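Long-range contacts in MgGH51 (Meripilus giganteus, PDB 6ZPV), which hydrolyses terminal alpha-L-arabinofuranosides as a family GH51 glycosidase, probably trimming arabinose side chains from plant cell-wall polysaccharides: residues V5-S10 / L566-S571; L20-I25 / S223-P228; T424-E429 / A476-P481. One frame throughout, in Å; residues are numbered along the deposited sequence.

Contact 1 (V5-S10 / L566-S571); sequences VNKNPS and LTQFNS
Val5 and Lys7 lie against Leu566 and Phe569, the ends of a type I beta turn closed by a bond from Phe569 N to Leu566 O (3.1 Å). Gln568 reaches out of this turn to the loop 5-10. Its OE1 accepts from Lys7 N at 3.0 Å. The bond is nearly straight (164° at the hydrogen), but the donor stands above the carbonyl plane. Water 2 donates to the same OE1 and to Asn6 OD1. Asn6 OD1 also accepts from Asn8 N (2.9 Å), which makes an Asx turn. Water 1 joins Val5 O to Gln568 N. Beneath this polar layer Lys7 CA sits over one face of the Phe569 ring, 4.0 Å from its centroid, a CH-pi contact. With CG1 anti to the backbone N (chi1 -175°), Val5 sets CG1 at the edge of the ring, 3.8 Å from Phe569 CE1. Its CG2 branch lies alongside Leu566 CD1. Without the Gln568 amide, as with an alanine here, Lys7 N would probably lose its acceptor and water 2 its tie to the turn. Loop 5-10 links strand 2-4 to strand 11-12, outermost in a seven-stranded antiparallel sheet, so the N-terminus packs on the C-terminal beta-sandwich, as in GH51 enzymes.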
loop_
_atom_site.group_PDB
_atom_site.type_symbol
_atom_site.label_atom_id
_atom_site.label_comp_id
_atom_site.label_asym_id
_atom_site.label_seq_id
_atom_site.Cartn_x
_atom_site.Cartn_y
_atom_site.Cartn_z
ATOM N N VAL A 5 -0.582 36.032 -12.368
ATOM C CA VAL A 5 0.519 35.098 -12.073
ATOM C C VAL A 5 1.808 35.881 -11.969
ATOM O O VAL A 5 2.167 36.600 -12.924
ATOM C CB VAL A 5 0.604 34.007 -13.141
ATOM C CG1 VAL A 5 1.666 33.024 -12.735
ATOM C CG2 VAL A 5 -0.771 33.346 -13.317
ATOM N N ASN A 6 2.508 35.780 -10.860
ATOM C CA ASN A 6 3.817 36.434 -10.715
ATOM C C ASN A 6 4.849 35.671 -11.526
ATOM O O ASN A 6 4.938 34.421 -11.431
ATOM C CB ASN A 6 4.180 36.460 -9.230
ATOM C CG ASN A 6 5.249 37.450 -8.837
ATOM O OD1 ASN A 6 6.275 37.582 -9.505
ATOM N ND2 ASN A 6 4.976 38.081 -7.699
ATOM N N LYS A 7 5.669 36.394 -12.285
ATOM C CA LYS A 7 6.756 35.776 -13.044
ATOM C C LYS A 7 7.890 35.292 -12.145
ATOM O O LYS A 7 8.723 34.531 -12.624
ATOM C CB LYS A 7 7.329 36.703 -14.107
ATOM C CG LYS A 7 8.066 37.912 -13.547
ATOM C CD LYS A 7 8.795 38.768 -14.594
ATOM C CE LYS A 7 9.288 40.084 -14.037
ATOM N NZ LYS A 7 10.306 39.871 -12.981
ATOM N N ASN A 8 7.973 35.760 -10.918
ATOM C CA ASN A 8 9.079 35.445 -9.997
ATOM C C ASN A 8 8.679 34.338 -9.038
ATOM O O ASN A 8 7.837 34.567 -8.162
ATOM C CB ASN A 8 9.483 36.657 -9.217
ATOM C CG ASN A 8 10.097 37.741 -10.063
ATOM O OD1 ASN A 8 10.811 37.460 -11.045
ATOM N ND2 ASN A 8 9.796 38.956 -9.679
ATOM N N PRO A 9 9.288 33.142 -9.110
ATOM C CA PRO A 9 8.969 32.119 -8.116
ATOM C C PRO A 9 9.290 32.603 -6.698
ATOM O O PRO A 9 10.243 33.349 -6.475
ATOM C CB PRO A 9 9.953 30.965 -8.449
ATOM C CG PRO A 9 10.298 31.169 -9.891
ATOM C CD PRO A 9 10.197 32.673 -10.145
ATOM N N SER A 10 8.525 32.117 -5.701
ATOM C CA SER A 10 8.769 32.413 -4.290
ATOM C C SER A 10 9.581 31.304 -3.606
ATOM O O SER A 10 10.209 31.618 -2.591
ATOM C CB SER A 10 7.512 32.680 -3.572
ATOM O OG SER A 10 6.614 31.580 -3.674
ATOM N N LEU A 566 -0.962 36.449 -17.453
ATOM C CA LEU A 566 0.459 36.047 -17.491
ATOM C C LEU A 566 1.261 37.124 -18.230
ATOM O O LEU A 566 2.393 36.819 -18.761
ATOM C CB LEU A 566 0.617 34.683 -18.143
ATOM C CG LEU A 566 0.235 33.480 -17.255
ATOM C CD1 LEU A 566 -1.239 33.344 -17.095
ATOM C CD2 LEU A 566 0.829 32.239 -17.775
ATOM N N THR A 567 0.797 38.373 -18.210
ATOM C CA THR A 567 1.490 39.441 -18.952
ATOM C C THR A 567 2.851 39.802 -18.332
ATOM O O THR A 567 3.627 40.470 -19.022
ATOM C CB THR A 567 0.590 40.664 -18.996
ATOM O OG1 THR A 567 0.259 41.086 -17.696
ATOM C CG2 THR A 567 -0.645 40.386 -19.830
ATOM N N GLN A 568 3.164 39.397 -17.106
ATOM C CA GLN A 568 4.500 39.674 -16.543
ATOM C C GLN A 568 5.586 38.885 -17.277
ATOM O O GLN A 568 6.775 39.259 -17.220
ATOM C CB GLN A 568 4.568 39.327 -15.046
ATOM C CG GLN A 568 3.725 40.280 -14.211
ATOM C CD GLN A 568 3.761 39.896 -12.755
ATOM O OE1 GLN A 568 4.746 39.264 -12.288
ATOM N NE2 GLN A 568 2.705 40.294 -12.040
ATOM N N PHE A 569 5.239 37.737 -17.828
ATOM C CA PHE A 569 6.226 36.856 -18.480
ATOM C C PHE A 569 6.717 37.481 -19.790
ATOM O O PHE A 569 6.048 38.314 -20.440
ATOM C CB PHE A 569 5.637 35.467 -18.721
ATOM C CG PHE A 569 5.320 34.691 -17.448
ATOM C CD1 PHE A 569 4.140 34.874 -16.720
ATOM C CD2 PHE A 569 6.259 33.888 -16.890
ATOM C CE1 PHE A 569 3.900 34.262 -15.514
ATOM C CE2 PHE A 569 5.992 33.204 -15.691
ATOM C CZ PHE A 569 4.787 33.379 -15.027
ATOM N N ASN A 570 7.899 37.077 -20.197
ATOM C CA ASN A 570 8.450 37.404 -21.533
ATOM C C ASN A 570 7.643 36.734 -22.639
ATOM O O ASN A 570 7.297 37.414 -23.666
ATOM C CB ASN A 570 9.900 36.975 -21.632
ATOM C CG ASN A 570 10.738 37.754 -20.659
ATOM O OD1 ASN A 570 10.725 38.970 -20.708
ATOM N ND2 ASN A 570 11.413 37.075 -19.752
ATOM N N SER A 571 7.412 35.454 -22.496
ATOM C CA SER A 571 6.679 34.663 -23.509
ATOM C C SER A 571 5.767 33.663 -22.843
ATOM O O SER A 571 6.149 33.081 -21.770
ATOM C CB SER A 571 7.574 34.003 -24.441
ATOM O OG SER A 571 8.422 33.123 -23.776
HETATM O O HOH W 1 1.496 38.105 -15.092
HETATM O O HOH W 2 6.322 40.332 -10.282
#

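Contact 2 (L20-I25 / S223-P228); sequences LMFEDI and SFFRFP
Phe22 and Phe225 both carry CG anti to the backbone N (chi1 -173° and -167°), and their side chains run alongside each other. The planes of the two rings are only 21° apart, but one ring is displaced so far that there is little stacking. Phe22 CB touches Phe225 CZ and CE1, both at 3.3 Å. Leu20 CD1 comes obliquely to CD2 of the Phe225 ring. Met21 and Arg226 point to the opposite face of the sheet. The Arg226 chain is straight as far as NE, and Met21 CG meets its NH1 at 3.6 Å. Salt bridges to Glu347 and Glu429 hold the guanidinium group. The Phe224 ring covers Leu20 N with one face.

Three backbone bonds join the parallel strands. Leu20 N donates to Phe224 O, Arg226 N to Leu20 O (2.8 Å) and Phe22 N to Arg226 O (2.8 Å). The second is almost straight. Past the strands, water 3 accepts from Asp24 N and donates to the O of Pro228, a residue with a cis peptide bond before it. Glu23 turns its carboxylate away to Asn232 and Trp261. Strands 20-21 and 224-227 are neighbours in the eight-stranded parallel sheet of the catalytic (beta/alpha)8 barrel of GH51 enzymes. A glycerol near Glu23 is consistent with a sugar pocket at this end of the barrel.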
loop_
_atom_site.group_PDB
_atom_site.type_symbol
_atom_site.label_atom_id
_atom_site.label_comp_id
_atom_site.label_asym_id
_atom_site.label_seq_id
_atom_site.Cartn_x
_atom_site.Cartn_y
_atom_site.Cartn_z
ATOM N N LEU A 20 2.778 8.185 -1.545
ATOM C CA LEU A 20 1.833 7.146 -1.152
ATOM C C LEU A 20 1.983 6.775 0.313
ATOM O O LEU A 20 3.097 6.817 0.882
ATOM C CB LEU A 20 2.080 5.882 -1.983
ATOM C CG LEU A 20 2.109 6.059 -3.492
ATOM C CD1 LEU A 20 2.261 4.706 -4.155
ATOM C CD2 LEU A 20 0.900 6.789 -4.029
ATOM N N MET A 21 0.862 6.387 0.920
ATOM C CA MET A 21 0.819 5.855 2.286
ATOM C C MET A 21 0.355 4.418 2.286
ATOM O O MET A 21 -0.734 4.117 1.786
ATOM C CB MET A 21 -0.077 6.693 3.199
ATOM C CG MET A 21 -0.116 6.251 4.643
ATOM S SD MET A 21 -1.278 4.898 4.969
ATOM C CE MET A 21 -0.891 4.429 6.627
ATOM N N PHE A 22 1.185 3.504 2.829
ATOM C CA PHE A 22 0.868 2.079 2.807
ATOM C C PHE A 22 0.924 1.477 4.215
ATOM O O PHE A 22 1.900 1.619 4.951
ATOM C CB PHE A 22 1.850 1.340 1.885
ATOM C CG PHE A 22 1.441 -0.122 1.693
ATOM C CD1 PHE A 22 1.878 -1.115 2.551
ATOM C CD2 PHE A 22 0.598 -0.489 0.676
ATOM C CE1 PHE A 22 1.449 -2.426 2.391
ATOM C CE2 PHE A 22 0.158 -1.804 0.513
ATOM C CZ PHE A 22 0.609 -2.773 1.370
ATOM N N GLU A 23 -0.096 0.675 4.492
ATOM C CA GLU A 23 -0.039 -0.386 5.487
ATOM C C GLU A 23 -0.868 -1.524 4.892
ATOM O O GLU A 23 -1.681 -1.270 3.999
ATOM C CB GLU A 23 -0.632 0.074 6.822
ATOM C CG GLU A 23 -2.158 0.212 6.789
ATOM C CD GLU A 23 -2.717 0.793 8.092
ATOM O OE1 GLU A 23 -2.510 0.178 9.174
ATOM O OE2 GLU A 23 -3.349 1.864 7.992
ATOM N N ASP A 24 -0.768 -2.726 5.465
ATOM C CA ASP A 24 -1.637 -3.835 5.040
ATOM C C ASP A 24 -2.986 -3.629 5.735
ATOM O O ASP A 24 -3.143 -3.867 6.956
ATOM C CB ASP A 24 -1.002 -5.190 5.390
ATOM C CG ASP A 24 -1.527 -6.281 4.518
ATOM O OD1 ASP A 24 -2.705 -6.206 4.054
ATOM O OD2 ASP A 24 -0.745 -7.264 4.237
ATOM N N ILE A 25 -3.955 -3.115 4.978
ATOM C CA ILE A 25 -5.332 -2.854 5.414
ATOM C C ILE A 25 -6.192 -3.203 4.190
ATOM O O ILE A 25 -5.757 -3.009 3.045
ATOM C CB ILE A 25 -5.529 -1.380 5.842
ATOM C CG1 ILE A 25 -6.937 -1.100 6.402
ATOM C CG2 ILE A 25 -5.164 -0.409 4.744
ATOM C CD1 ILE A 25 -7.114 0.302 6.936
ATOM N N SER A 223 6.452 10.164 -5.397
ATOM C CA SER A 223 7.872 10.401 -5.086
ATOM C C SER A 223 8.321 9.635 -3.838
ATOM O O SER A 223 9.535 9.446 -3.659
ATOM C CB SER A 223 8.172 11.861 -4.850
ATOM O OG SER A 223 7.465 12.350 -3.721
ATOM N N PHE A 224 7.404 9.229 -2.982
ATOM C CA PHE A 224 7.765 8.541 -1.740
ATOM C C PHE A 224 6.698 7.517 -1.425
ATOM O O PHE A 224 5.585 7.516 -1.947
ATOM C CB PHE A 224 7.906 9.506 -0.561
ATOM C CG PHE A 224 6.629 10.150 -0.100
ATOM C CD1 PHE A 224 5.719 9.469 0.723
ATOM C CD2 PHE A 224 6.272 11.417 -0.537
ATOM C CE1 PHE A 224 4.516 9.999 1.084
ATOM C CE2 PHE A 224 5.065 11.974 -0.149
ATOM C CZ PHE A 224 4.188 11.276 0.647
ATOM N N PHE A 225 7.064 6.630 -0.517
ATOM C CA PHE A 225 6.201 5.538 -0.031
ATOM C C PHE A 225 6.381 5.442 1.486
ATOM O O PHE A 225 7.463 5.045 1.972
ATOM C CB PHE A 225 6.586 4.235 -0.744
ATOM C CG PHE A 225 5.641 3.078 -0.605
ATOM C CD1 PHE A 225 5.662 2.235 0.501
ATOM C CD2 PHE A 225 4.766 2.743 -1.603
ATOM C CE1 PHE A 225 4.899 1.077 0.544
ATOM C CE2 PHE A 225 4.008 1.593 -1.577
ATOM C CZ PHE A 225 4.083 0.740 -0.486
ATOM N N ARG A 226 5.366 5.823 2.240
ATOM C CA ARG A 226 5.355 5.749 3.727
ATOM C C ARG A 226 4.915 4.340 4.122
ATOM O O ARG A 226 3.883 3.831 3.611
ATOM C CB ARG A 226 4.396 6.799 4.300
ATOM C CG ARG A 226 4.378 6.847 5.798
ATOM C CD ARG A 226 3.119 7.510 6.347
ATOM N NE ARG A 226 3.069 7.522 7.809
ATOM C CZ ARG A 226 1.945 7.442 8.525
ATOM N NH1 ARG A 226 0.752 7.488 7.914
ATOM N NH2 ARG A 226 2.026 7.285 9.837
ATOM N N PHE A 227 5.652 3.658 4.999
ATOM C CA PHE A 227 5.367 2.248 5.319
ATOM C C PHE A 227 6.127 1.893 6.571
ATOM O O PHE A 227 7.114 2.586 6.908
ATOM C CB PHE A 227 5.793 1.348 4.154
ATOM C CG PHE A 227 7.269 1.023 4.115
ATOM C CD1 PHE A 227 8.193 1.995 3.858
ATOM C CD2 PHE A 227 7.696 -0.246 4.483
ATOM C CE1 PHE A 227 9.539 1.720 3.950
ATOM C CE2 PHE A 227 9.036 -0.516 4.563
ATOM C CZ PHE A 227 9.971 0.470 4.322
ATOM N N PRO A 228 5.827 0.782 7.277
ATOM C CA PRO A 228 4.733 -0.167 7.022
ATOM C C PRO A 228 3.437 0.185 7.740
ATOM O O PRO A 228 2.477 -0.610 7.718
ATOM C CB PRO A 228 5.305 -1.480 7.527
ATOM C CG PRO A 228 6.118 -1.047 8.727
ATOM C CD PRO A 228 6.770 0.238 8.263
HETATM O O HOH W 3 1.767 -3.175 7.022
#

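Contact 3 (T424-E429 / A476-P481); sequences TYFEGE and AASYAP
Ser478 makes two bonds to segment 424-429. Its N donates to Glu427 O at 2.9 Å, and its OG donates to Gly428 O, also at 2.9 Å. The hydroxyl approaches from above the carbonyl plane. Glu427 N donates to Ala476 O (2.9 Å). These bonds pair neighbouring parallel strands of the (beta/alpha)8 barrel, whose directions differ by 10°. Glu427 is also the centre of an inverse gamma turn, closed by a weak bond from Gly428 N to Phe426 O. Its own carboxylate turns away to Tyr415. Glu429 sends its carboxylate to Tyr402 and a bound glycerol, while its CG rests on Ala480 CB (3.9 Å).

On one face of the sheet, Phe426 has CG anti to the backbone N (chi1 173°), which brings the ring edge to Ala476. Phe224 meets the same ring at a steep angle. On the other face Glu427 CB lies 4.0 Å from Ala477 CB, and helix 454-469 covers both residues. Gly428 CA lies 3.4 Å above one face of the Phe426 ring, toward its rim. The tightest apolar touch across the strands is Phe426 CD1 to Ala476 CB, 3.5 Å.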
loop_
_atom_site.group_PDB
_atom_site.type_symbol
_atom_site.label_atom_id
_atom_site.label_comp_id
_atom_site.label_asym_id
_atom_site.label_seq_id
_atom_site.Cartn_x
_atom_site.Cartn_y
_atom_site.Cartn_z
ATOM N N THR A 424 9.354 21.278 8.992
ATOM C CA THR A 424 8.584 20.874 7.837
ATOM C C THR A 424 7.492 19.889 8.266
ATOM O O THR A 424 7.590 19.220 9.285
ATOM C CB THR A 424 9.486 20.320 6.736
ATOM O OG1 THR A 424 10.161 19.164 7.213
ATOM C CG2 THR A 424 10.452 21.318 6.191
ATOM N N TYR A 425 6.469 19.794 7.432
ATOM C CA TYR A 425 5.232 19.076 7.740
ATOM C C TYR A 425 4.935 18.049 6.673
ATOM O O TYR A 425 5.025 18.356 5.454
ATOM C CB TYR A 425 4.089 20.057 7.962
ATOM C CG TYR A 425 4.318 20.955 9.154
ATOM C CD1 TYR A 425 3.987 20.545 10.434
ATOM C CD2 TYR A 425 5.006 22.157 9.063
ATOM C CE1 TYR A 425 4.270 21.313 11.546
ATOM C CE2 TYR A 425 5.322 22.952 10.171
ATOM C CZ TYR A 425 4.940 22.514 11.430
ATOM O OH TYR A 425 5.192 23.248 12.554
ATOM N N PHE A 426 4.575 16.874 7.118
ATOM C CA PHE A 426 4.194 15.737 6.254
ATOM C C PHE A 426 2.706 15.500 6.494
ATOM O O PHE A 426 2.297 15.201 7.625
ATOM C CB PHE A 426 4.976 14.521 6.745
ATOM C CG PHE A 426 4.661 13.184 6.128
ATOM C CD1 PHE A 426 4.163 13.082 4.861
ATOM C CD2 PHE A 426 4.933 12.007 6.830
ATOM C CE1 PHE A 426 3.941 11.842 4.270
ATOM C CE2 PHE A 426 4.732 10.758 6.250
ATOM C CZ PHE A 426 4.249 10.693 4.953
ATOM N N GLU A 427 1.856 15.663 5.468
ATOM C CA GLU A 427 0.440 15.324 5.583
ATOM C C GLU A 427 0.326 13.830 5.261
ATOM O O GLU A 427 -0.014 13.453 4.119
ATOM C CB GLU A 427 -0.401 16.198 4.663
ATOM C CG GLU A 427 -1.863 16.203 5.065
ATOM C CD GLU A 427 -2.253 17.192 6.140
ATOM O OE1 GLU A 427 -1.436 18.016 6.565
ATOM O OE2 GLU A 427 -3.470 17.146 6.572
ATOM N N GLY A 428 0.698 12.987 6.242
ATOM C CA GLY A 428 0.934 11.577 5.952
ATOM C C GLY A 428 -0.289 10.736 5.751
ATOM O O GLY A 428 -0.193 9.607 5.249
ATOM N N GLU A 429 -1.461 11.240 6.191
ATOM C CA GLU A 429 -2.740 10.608 5.875
ATOM C C GLU A 429 -3.752 11.746 5.734
ATOM O O GLU A 429 -3.939 12.528 6.675
ATOM C CB GLU A 429 -3.241 9.697 7.025
ATOM C CG GLU A 429 -2.306 8.532 7.329
ATOM C CD GLU A 429 -2.681 7.657 8.501
ATOM O OE1 GLU A 429 -3.916 7.576 8.838
ATOM O OE2 GLU A 429 -1.764 7.083 9.128
ATOM N N ALA A 476 5.702 16.811 1.991
ATOM C CA ALA A 476 5.202 15.501 1.545
ATOM C C ALA A 476 3.735 15.397 1.961
ATOM O O ALA A 476 3.346 15.902 3.032
ATOM C CB ALA A 476 6.038 14.417 2.202
ATOM N N ALA A 477 2.950 14.682 1.174
ATOM C CA ALA A 477 1.512 14.506 1.410
ATOM C C ALA A 477 1.061 13.223 0.741
ATOM O O ALA A 477 1.372 12.996 -0.435
ATOM C CB ALA A 477 0.767 15.686 0.885
ATOM N N SER A 478 0.252 12.428 1.462
ATOM C CA SER A 478 -0.283 11.168 0.939
ATOM C C SER A 478 -1.707 10.931 1.421
ATOM O O SER A 478 -2.017 11.021 2.627
ATOM C CB SER A 478 0.629 9.988 1.351
ATOM O OG SER A 478 1.080 10.059 2.693
ATOM N N TYR A 479 -2.563 10.559 0.474
ATOM C CA TYR A 479 -3.931 10.075 0.758
ATOM C C TYR A 479 -3.866 8.756 1.540
ATOM O O TYR A 479 -2.918 7.978 1.352
ATOM C CB TYR A 479 -4.656 9.853 -0.585
ATOM C CG TYR A 479 -6.123 9.489 -0.532
ATOM C CD1 TYR A 479 -6.573 8.220 -0.255
ATOM C CD2 TYR A 479 -7.077 10.471 -0.792
ATOM C CE1 TYR A 479 -7.918 7.881 -0.232
ATOM C CE2 TYR A 479 -8.421 10.132 -0.802
ATOM C CZ TYR A 479 -8.860 8.850 -0.528
ATOM O OH TYR A 479 -10.195 8.480 -0.510
ATOM N N ALA A 480 -4.882 8.469 2.339
ATOM C CA ALA A 480 -4.936 7.131 2.947
ATOM C C ALA A 480 -6.348 6.673 3.164
ATOM O O ALA A 480 -7.218 7.521 3.468
ATOM C CB ALA A 480 -4.178 7.096 4.249
ATOM N N PRO A 481 -6.616 5.351 3.138
ATOM C CA PRO A 481 -5.708 4.311 2.672
ATOM C C PRO A 481 -5.536 4.325 1.143
ATOM O O PRO A 481 -6.379 4.809 0.374
ATOM C CB PRO A 481 -6.401 2.981 3.086
ATOM C CG PRO A 481 -7.375 3.410 4.134
ATOM C CD PRO A 481 -7.835 4.802 3.731
#

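Contacts 2 and 3 are fully buried and belong to one parallel sheet. They pair its first two and last two strands, and their centres are 10 Å apart. They meet inside the barrel. Arg226 NH1 of contact 2 bridges to Glu429 OE2 of contact 3 at 2.8 Å, and Phe224 packs on Ala476. Contact 1 is different. It is partly buried, its centre is about 39 Å from the centre of the chain, and it touches neither of the others. There a side-chain amide and two waters join loops not paired with each other as strands. In the barrel, backbone bonds do the joining, and Phe224, Phe426 and the charged Arg226 and Glu429 meet inside it.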